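Local coordinates for protein Exo-beta-1,3-galactanase (Bifidobacterium bifidum, PDB 5FLW) that probably hydrolyses beta-1,3-galactan, releasing galactose from the chain ends, as a family 43 glycoside hydrolase, at residues T53-F56 / I57-R60. Sequence-based numbering, arbitrary orientation.
Sequences TTDF and IAWR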
# COMPACT_ATOMS: atom_id res chain seq x y z
N THR A 53 8.62 4.18 -13.26
CA THR A 53 8.45 5.57 -13.65
C THR A 53 9.57 6.40 -13.03
O THR A 53 10.14 6.04 -11.99
CB THR A 53 7.07 6.13 -13.25
OG1 THR A 53 6.82 7.37 -13.91
CG2 THR A 53 6.97 6.33 -11.72
N THR A 54 9.86 7.52 -13.67
CA THR A 54 10.65 8.55 -13.03
C THR A 54 9.86 9.83 -12.81
O THR A 54 10.37 10.74 -12.13
CB THR A 54 11.91 8.85 -13.85
OG1 THR A 54 11.54 9.31 -15.16
CG2 THR A 54 12.77 7.58 -13.97
N ASP A 55 8.62 9.92 -13.32
CA ASP A 55 7.86 11.16 -13.21
C ASP A 55 6.42 11.00 -12.77
O ASP A 55 5.73 12.02 -12.63
CB ASP A 55 7.91 11.96 -14.52
CG ASP A 55 7.35 11.18 -15.71
OD1 ASP A 55 6.77 10.08 -15.52
OD2 ASP A 55 7.54 11.71 -16.86
N PHE A 56 5.93 9.77 -12.57
CA PHE A 56 4.53 9.50 -12.24
C PHE A 56 3.57 9.99 -13.33
O PHE A 56 2.38 10.18 -13.08
CB PHE A 56 4.14 10.04 -10.86
CG PHE A 56 4.90 9.40 -9.76
CD1 PHE A 56 4.44 8.24 -9.18
CD2 PHE A 56 6.12 9.93 -9.33
CE1 PHE A 56 5.16 7.62 -8.17
CE2 PHE A 56 6.85 9.32 -8.32
CZ PHE A 56 6.37 8.16 -7.75
N ILE A 57 4.09 10.17 -14.54
CA ILE A 57 3.29 10.44 -15.73
C ILE A 57 3.31 9.24 -16.68
O ILE A 57 2.27 8.66 -16.98
CB ILE A 57 3.73 11.73 -16.45
CG1 ILE A 57 3.81 12.93 -15.48
CG2 ILE A 57 2.81 12.03 -17.67
CD1 ILE A 57 4.34 14.22 -16.10
N ALA A 58 4.51 8.84 -17.14
CA ALA A 58 4.67 7.67 -18.01
C ALA A 58 5.02 6.44 -17.18
O ALA A 58 5.88 6.49 -16.30
CB ALA A 58 5.80 7.91 -19.02
N TRP A 59 4.37 5.33 -17.49
CA TRP A 59 4.57 4.09 -16.74
C TRP A 59 5.01 2.99 -17.69
O TRP A 59 4.28 2.64 -18.62
CB TRP A 59 3.27 3.65 -16.04
CG TRP A 59 2.85 4.51 -14.91
CD1 TRP A 59 1.88 5.46 -14.91
CD2 TRP A 59 3.34 4.43 -13.56
NE1 TRP A 59 1.76 6.01 -13.65
CE2 TRP A 59 2.64 5.39 -12.81
CE3 TRP A 59 4.33 3.64 -12.93
CZ2 TRP A 59 2.89 5.60 -11.43
CZ3 TRP A 59 4.58 3.83 -11.56
CH2 TRP A 59 3.85 4.80 -10.82
N ARG A 60 6.21 2.47 -17.46
CA ARG A 60 6.71 1.39 -18.31
C ARG A 60 6.38 0.04 -17.67
O ARG A 60 6.76 -0.23 -16.53
CB ARG A 60 8.20 1.54 -18.57
CG ARG A 60 8.66 0.50 -19.59
CD ARG A 60 9.99 -0.00 -19.24
NE ARG A 60 10.72 -0.66 -20.32
CZ ARG A 60 10.77 -1.98 -20.50
NH1 ARG A 60 10.06 -2.79 -19.69
NH2 ARG A 60 11.55 -2.48 -21.46
O HOH W 1 8.73 7.94 -16.32
O HOH W 2 0.35 8.36 -12.80
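T53 lays its methyl against the indole of W59: CG2 stands over the face of the six-membered ring, 3.8 Å from its centroid, a CH-pi contact. The same methyl also lies over the centre of the F56 ring, 4.0 Å above its plane, and so fills the corner where two rings, turned nearly perpendicular (planes at 83°), come together. F56 and W59 meet directly through CD1 and CZ2, 3.8 Å apart. The other branch of T53, OG1, lies anti to the backbone N (chi1 -166°) and turns toward the loop backbone, donating to A58 O at 2.7 Å while accepting from D55 N and F56 N, an ST turn and ST motif. Threonine suits the site because one beta-branched residue offers a methyl to the rings and a hydroxyl to the backbone; a valine in its place would probably leave A58 O without this donor and both amides without their acceptor.

D55 secures the next bend, its carboxylate short enough for one oxygen to reach two successive amides. OD1 accepts from I57 N (2.9 Å), which arrives from above the carboxylate plane, and from A58 N (3.0 Å) on the syn side, tilted 25° out of the plane, both from the same face. Water joins F56 O to W59 NE1, the N-H that tryptophan adds at its ring edge.

This loop links antiparallel strands 48-53 and 60-66 in one blade of the five-bladed beta-propeller of family 43. Short polar side chains thus satisfy loop amides, while flat apolar rings anchor it to the blade, F56 on W32 of strand 31-37, W59 on A34 and Y51.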